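Local coordinates for protein beta-fructofuranosidase (PDB 3WPU) that is a bacterial beta-fructofuranosidase of the levansucrase/invertase family, with the five-bladed beta-propeller catalytic fold known for that family, at residues Q71-D76 and L99-N104; I95-V100 and A114-F119. One frame throughout, in Å; residues are numbered along the deposited sequence.

Interaction 1. Residues Q71-D76 and L99-N104; sequences QVWVWD and LVADRN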
loop_
_atom_site.group_PDB
_atom_site.type_symbol
_atom_site.label_atom_id
_atom_site.label_comp_id
_atom_site.label_asym_id
_atom_site.label_seq_id
_atom_site.Cartn_x
_atom_site.Cartn_y
_atom_site.Cartn_z
ATOM N N GLN A 71 -5.850 -13.692 -17.451
ATOM C CA GLN A 71 -6.755 -12.805 -18.189
ATOM C C GLN A 71 -6.216 -11.377 -18.244
ATOM O O GLN A 71 -6.374 -10.696 -19.255
ATOM C CB GLN A 71 -8.149 -12.751 -17.557
ATOM C CG GLN A 71 -8.996 -14.000 -17.657
ATOM C CD GLN A 71 -10.250 -13.829 -16.830
ATOM O OE1 GLN A 71 -11.184 -13.147 -17.253
ATOM N NE2 GLN A 71 -10.244 -14.376 -15.608
ATOM N N VAL A 72 -5.642 -10.922 -17.127
ATOM C CA VAL A 72 -5.072 -9.587 -16.992
ATOM C C VAL A 72 -3.737 -9.639 -16.227
ATOM O O VAL A 72 -3.410 -10.659 -15.601
ATOM C CB VAL A 72 -6.015 -8.622 -16.207
ATOM C CG1 VAL A 72 -7.179 -8.158 -17.076
ATOM C CG2 VAL A 72 -6.493 -9.233 -14.904
ATOM N N TRP A 73 -2.976 -8.547 -16.301
ATOM C CA TRP A 73 -1.864 -8.315 -15.383
ATOM C C TRP A 73 -2.469 -7.635 -14.177
ATOM O O TRP A 73 -3.262 -6.729 -14.339
ATOM C CB TRP A 73 -0.814 -7.375 -15.952
ATOM C CG TRP A 73 -0.053 -7.830 -17.181
ATOM C CD1 TRP A 73 -0.082 -7.242 -18.397
ATOM C CD2 TRP A 73 0.899 -8.894 -17.266
ATOM N NE1 TRP A 73 0.789 -7.901 -19.268
ATOM C CE2 TRP A 73 1.401 -8.906 -18.581
ATOM C CE3 TRP A 73 1.400 -9.828 -16.351
ATOM C CZ2 TRP A 73 2.359 -9.833 -19.002
ATOM C CZ3 TRP A 73 2.318 -10.759 -16.782
ATOM C CH2 TRP A 73 2.803 -10.740 -18.084
ATOM N N VAL A 74 -2.074 -8.077 -12.996
ATOM C CA VAL A 74 -2.597 -7.517 -11.745
ATOM C C VAL A 74 -1.434 -7.012 -10.928
ATOM O O VAL A 74 -0.437 -7.711 -10.799
ATOM C CB VAL A 74 -3.298 -8.626 -10.924
ATOM C CG1 VAL A 74 -3.821 -8.053 -9.616
ATOM C CG2 VAL A 74 -4.425 -9.272 -11.713
ATOM N N TRP A 75 -1.559 -5.844 -10.286
ATOM C CA TRP A 75 -0.526 -5.446 -9.324
ATOM C C TRP A 75 -1.156 -4.847 -8.084
ATOM O O TRP A 75 -1.839 -5.608 -7.363
ATOM C CB TRP A 75 0.651 -4.657 -9.931
ATOM C CG TRP A 75 0.450 -3.284 -10.644
ATOM C CD1 TRP A 75 1.046 -2.105 -10.270
ATOM C CD2 TRP A 75 -0.292 -2.972 -11.848
ATOM N NE1 TRP A 75 0.729 -1.108 -11.124
ATOM C CE2 TRP A 75 -0.102 -1.595 -12.101
ATOM C CE3 TRP A 75 -1.086 -3.719 -12.744
ATOM C CZ2 TRP A 75 -0.694 -0.942 -13.181
ATOM C CZ3 TRP A 75 -1.674 -3.069 -13.819
ATOM C CH2 TRP A 75 -1.466 -1.694 -14.040
ATOM N N ASP A 76 -0.953 -3.570 -7.800
ATOM C CA ASP A 76 -1.410 -3.033 -6.503
ATOM C C ASP A 76 -2.860 -3.440 -6.219
ATOM O O ASP A 76 -3.737 -3.223 -7.046
ATOM C CB ASP A 76 -1.388 -1.520 -6.433
ATOM C CG ASP A 76 -0.068 -0.893 -6.800
ATOM O OD1 ASP A 76 0.884 -1.561 -7.221
ATOM O OD2 ASP A 76 -0.014 0.339 -6.675
ATOM N N LEU A 99 -5.213 -2.814 -9.445
ATOM C CA LEU A 99 -4.772 -2.229 -10.696
ATOM C C LEU A 99 -4.593 -3.387 -11.671
ATOM O O LEU A 99 -3.966 -4.394 -11.323
ATOM C CB LEU A 99 -3.441 -1.478 -10.555
ATOM C CG LEU A 99 -3.447 -0.284 -9.596
ATOM C CD1 LEU A 99 -2.198 0.543 -9.779
ATOM C CD2 LEU A 99 -4.710 0.532 -9.801
ATOM N N VAL A 100 -5.224 -3.261 -12.824
ATOM C CA VAL A 100 -5.121 -4.288 -13.876
ATOM C C VAL A 100 -4.775 -3.641 -15.210
ATOM O O VAL A 100 -5.084 -2.476 -15.457
ATOM C CB VAL A 100 -6.412 -5.139 -13.984
ATOM C CG1 VAL A 100 -6.733 -5.851 -12.661
ATOM C CG2 VAL A 100 -7.607 -4.316 -14.426
ATOM N N ALA A 101 -4.147 -4.419 -16.095
ATOM C CA ALA A 101 -3.767 -3.969 -17.405
ATOM C C ALA A 101 -3.969 -5.166 -18.311
ATOM O O ALA A 101 -3.836 -6.299 -17.848
ATOM C CB ALA A 101 -2.315 -3.517 -17.461
ATOM N N ASP A 102 -4.306 -4.898 -19.566
ATOM C CA ASP A 102 -4.541 -5.984 -20.508
ATOM C C ASP A 102 -3.302 -6.841 -20.703
ATOM O O ASP A 102 -2.183 -6.329 -20.800
ATOM C CB ASP A 102 -5.057 -5.445 -21.821
ATOM C CG ASP A 102 -6.409 -4.767 -21.666
ATOM O OD1 ASP A 102 -6.545 -3.603 -22.110
ATOM O OD2 ASP A 102 -7.302 -5.408 -21.070
ATOM N N ARG A 103 -3.530 -8.152 -20.757
ATOM C CA ARG A 103 -2.447 -9.135 -20.714
ATOM C C ARG A 103 -1.588 -9.076 -21.971
ATOM O O ARG A 103 -0.408 -9.418 -21.936
ATOM C CB ARG A 103 -3.000 -10.546 -20.482
ATOM C CG ARG A 103 -1.954 -11.544 -20.034
ATOM C CD ARG A 103 -1.658 -11.445 -18.554
ATOM N NE ARG A 103 -0.598 -12.373 -18.191
ATOM C CZ ARG A 103 -0.385 -12.868 -16.968
ATOM N NH1 ARG A 103 -1.166 -12.547 -15.921
ATOM N NH2 ARG A 103 0.616 -13.706 -16.780
ATOM N N ASN A 104 -2.151 -8.577 -23.065
ATOM C CA ASN A 104 -1.359 -8.398 -24.292
ATOM C C ASN A 104 -0.220 -7.388 -24.129
ATOM O O ASN A 104 0.767 -7.432 -24.862
ATOM C CB ASN A 104 -2.252 -7.933 -25.442
ATOM C CG ASN A 104 -2.774 -9.076 -26.305
ATOM O OD1 ASN A 104 -2.737 -10.270 -25.937
ATOM N ND2 ASN A 104 -3.318 -8.694 -27.442
#

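Interaction 2. Residues I95-V100 and A114-F119; sequences IIFSLV and AKIGYF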
loop_
_atom_site.group_PDB
_atom_site.type_symbol
_atom_site.label_atom_id
_atom_site.label_comp_id
_atom_site.label_asym_id
_atom_site.label_seq_id
_atom_site.Cartn_x
_atom_site.Cartn_y
_atom_site.Cartn_z
ATOM N N ILE A 95 -14.198 -9.197 -1.331
ATOM C CA ILE A 95 -14.097 -8.330 -2.494
ATOM C C ILE A 95 -12.787 -7.546 -2.387
ATOM O O ILE A 95 -12.490 -6.943 -1.353
ATOM C CB ILE A 95 -15.271 -7.321 -2.565
ATOM C CG1 ILE A 95 -16.600 -8.041 -2.790
ATOM C CG2 ILE A 95 -15.018 -6.278 -3.659
ATOM C CD1 ILE A 95 -17.805 -7.196 -2.461
ATOM N N ILE A 96 -12.003 -7.580 -3.461
ATOM C CA ILE A 96 -10.777 -6.777 -3.555
ATOM C C ILE A 96 -10.783 -5.944 -4.824
ATOM O O ILE A 96 -11.464 -6.281 -5.816
ATOM C CB ILE A 96 -9.509 -7.629 -3.484
ATOM C CG1 ILE A 96 -9.480 -8.617 -4.651
ATOM C CG2 ILE A 96 -9.414 -8.304 -2.113
ATOM C CD1 ILE A 96 -8.212 -9.450 -4.754
ATOM N N PHE A 97 -10.026 -4.857 -4.761
ATOM C CA PHE A 97 -9.775 -3.974 -5.902
ATOM C C PHE A 97 -8.327 -4.079 -6.283
ATOM O O PHE A 97 -7.460 -4.166 -5.402
ATOM C CB PHE A 97 -10.094 -2.526 -5.528
ATOM C CG PHE A 97 -11.557 -2.260 -5.351
ATOM C CD1 PHE A 97 -12.357 -1.969 -6.441
ATOM C CD2 PHE A 97 -12.123 -2.283 -4.096
ATOM C CE1 PHE A 97 -13.706 -1.707 -6.291
ATOM C CE2 PHE A 97 -13.473 -2.015 -3.936
ATOM C CZ PHE A 97 -14.261 -1.730 -5.027
ATOM N N SER A 98 -8.052 -4.083 -7.591
ATOM C CA SER A 98 -6.701 -4.189 -8.099
ATOM C C SER A 98 -6.459 -3.282 -9.297
ATOM O O SER A 98 -7.367 -3.053 -10.108
ATOM C CB SER A 98 -6.402 -5.609 -8.590
ATOM O OG SER A 98 -6.579 -6.614 -7.603
ATOM N N LEU A 99 -5.213 -2.814 -9.445
ATOM C CA LEU A 99 -4.772 -2.229 -10.696
ATOM C C LEU A 99 -4.593 -3.387 -11.671
ATOM O O LEU A 99 -3.966 -4.394 -11.323
ATOM C CB LEU A 99 -3.441 -1.478 -10.555
ATOM C CG LEU A 99 -3.447 -0.284 -9.596
ATOM C CD1 LEU A 99 -2.198 0.543 -9.779
ATOM C CD2 LEU A 99 -4.710 0.532 -9.801
ATOM N N VAL A 100 -5.224 -3.261 -12.824
ATOM C CA VAL A 100 -5.121 -4.288 -13.876
ATOM C C VAL A 100 -4.775 -3.641 -15.210
ATOM O O VAL A 100 -5.084 -2.476 -15.457
ATOM C CB VAL A 100 -6.412 -5.139 -13.984
ATOM C CG1 VAL A 100 -6.733 -5.851 -12.661
ATOM C CG2 VAL A 100 -7.607 -4.316 -14.426
ATOM N N ALA A 114 -3.230 1.678 -17.070
ATOM C CA ALA A 114 -3.734 1.052 -15.853
ATOM C C ALA A 114 -5.177 1.433 -15.603
ATOM O O ALA A 114 -5.572 2.581 -15.829
ATOM C CB ALA A 114 -2.907 1.488 -14.661
ATOM N N LYS A 115 -5.930 0.452 -15.120
ATOM C CA LYS A 115 -7.324 0.641 -14.714
ATOM C C LYS A 115 -7.604 -0.125 -13.423
ATOM O O LYS A 115 -6.861 -1.012 -13.050
ATOM C CB LYS A 115 -8.250 0.154 -15.824
ATOM C CG LYS A 115 -8.020 0.851 -17.148
ATOM C CD LYS A 115 -8.892 0.233 -18.228
ATOM C CE LYS A 115 -8.527 0.802 -19.576
ATOM N NZ LYS A 115 -9.457 0.257 -20.583
ATOM N N ILE A 116 -8.637 0.281 -12.694
ATOM C CA ILE A 116 -9.058 -0.459 -11.527
ATOM C C ILE A 116 -10.085 -1.514 -11.897
ATOM O O ILE A 116 -11.118 -1.224 -12.519
ATOM C CB ILE A 116 -9.609 0.467 -10.416
ATOM C CG1 ILE A 116 -8.470 1.352 -9.920
ATOM C CG2 ILE A 116 -10.234 -0.370 -9.314
ATOM C CD1 ILE A 116 -8.906 2.486 -9.008
ATOM N N GLY A 117 -9.788 -2.745 -11.476
ATOM C CA GLY A 117 -10.685 -3.878 -11.610
ATOM C C GLY A 117 -11.019 -4.430 -10.237
ATOM O O GLY A 117 -10.553 -3.911 -9.221
ATOM N N TYR A 118 -11.848 -5.464 -10.181
ATOM C CA TYR A 118 -12.150 -6.099 -8.906
ATOM C C TYR A 118 -12.238 -7.601 -9.014
ATOM O O TYR A 118 -12.458 -8.143 -10.096
ATOM C CB TYR A 118 -13.413 -5.511 -8.277
ATOM C CG TYR A 118 -14.717 -5.847 -8.992
ATOM C CD1 TYR A 118 -15.570 -6.817 -8.476
ATOM C CD2 TYR A 118 -15.109 -5.183 -10.144
ATOM C CE1 TYR A 118 -16.759 -7.132 -9.098
ATOM C CE2 TYR A 118 -16.316 -5.501 -10.779
ATOM C CZ TYR A 118 -17.136 -6.467 -10.220
ATOM O OH TYR A 118 -18.349 -6.825 -10.781
ATOM N N PHE A 119 -12.007 -8.270 -7.886
ATOM C CA PHE A 119 -12.114 -9.724 -7.799
ATOM C C PHE A 119 -13.006 -10.037 -6.610
ATOM O O PHE A 119 -13.152 -9.211 -5.699
ATOM C CB PHE A 119 -10.753 -10.387 -7.582
ATOM C CG PHE A 119 -9.769 -10.274 -8.732
ATOM C CD1 PHE A 119 -9.616 -11.332 -9.614
ATOM C CD2 PHE A 119 -8.963 -9.161 -8.885
ATOM C CE1 PHE A 119 -8.683 -11.272 -10.643
ATOM C CE2 PHE A 119 -8.024 -9.091 -9.909
ATOM C CZ PHE A 119 -7.905 -10.150 -10.800
#

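Interaction 1. Residues Q71-D76 and L99-N104
Arg103 NH1 has two partners: it donates to the carbonyl of Val72, with 2.9 Å between NH1 and Val72 O, and forms a salt bridge with Asp66. The Val72 oxygen lies in the guanidinium plane, whereas the donor stands above the Val72 carbonyl plane. With chi1 at -163° the Arg103 chain leaves on the far side from its own N, and a bend at chi2 (81°) brings the guanidinium flat over one face of Trp73, centres 3.9 Å apart and planes 11° from parallel. Arg103 CD adds a CH-pi contact on the six-membered ring. Indole suits this place, offering a broad face to the cation while NE1 bonds to Leu105 O.

Antiparallel pairing follows. Trp73 and Ala101 exchange two backbone hydrogen bonds; beyond them Leu99 O accepts from Trp75 N, while Leu99 N reaches Asp76 O at 2.8 Å. Two residues thus face one, as in a beta bulge. Here Trp75 turns its indole back over the partner strand: Leu99 CB sits 3.6 Å from the centroid of its six-membered ring, and the small methyl of Ala101 leaves room for CZ3, with CB and CZ3 3.7 Å apart.

An in-plane bond to Val72 O and an indole against one face together limit the rotation of the guanidinium, and the nearby carboxylate and pi cloud probably stabilise its positive charge.

Interaction 2. Residues I95-V100 and A114-F119
Ser98 and Gly117 face each other as a hydrogen-bonded antiparallel pair, with Gly117 N to Ser98 O at 2.8 Å and Ser98 N to Gly117 O at 3.0 Å. Having no side chain, Gly117 admits Val100 CG2 to within 4.0 Å of Gly117 N. Equivalent paired bonds join Ile96 with Phe119 and Val100 with Lys115; Val100 N to Lys115 O measures 2.8 Å.

On the Ser98 side, Phe119 CB packs 3.7 Å from Ile96 CG1, and its ring runs back along the strand, so that Ser98 OG meets the ring edge 3.7 Å from CE2. The small hydroxyl fits there, hydrogen-bonded to Thr77 OG1. On the other side, chi1 of -65° sets Ile116 CG2 opposite the backbone N and CG1 opposite the carbonyl carbon; the branches diverge, CG2 lying 3.9 Å from Phe97 CD1 and CG1 3.9 Å from Leu99 CD2.

Around them, Trp78 meets the Phe97 ring and Tyr138 that of Phe119. Separately, Tyr118 OH bonds to Val214 O of strand 213-226. Backbone bonds between Phe97 and Trp78 place 72-81 on the other edge of 93-102; with 115-122 and 137-141 these neighbouring antiparallel strands are consistent with a propeller blade.

In the fold
Interactions 1 and 2 lie on the two edges of strand 93-102, their centres about 8 Å apart, so that three neighbouring antiparallel strands, 72-81, 93-102 and 115-122, form one piece of sheet. Leu99 and Val100 belong to both. Side chains also bridge the outer segments directly: Val74 CG2 lies 3.7 Å from Phe119 CZ on one face, and Trp75 CH2 lies 3.5 Å from Ala114 CB on the other. Close to the shared Leu99, a glycerol molecule, probably from the crystallisation liquor, hydrogen-bonds to Trp75 NE1 and Asp76 OD2, the other carboxylate oxygen of Asp76, OD1, bonding to Ser422 OG. This is consistent with a pocket at this end of interaction 1; interaction 2 is buried beside it.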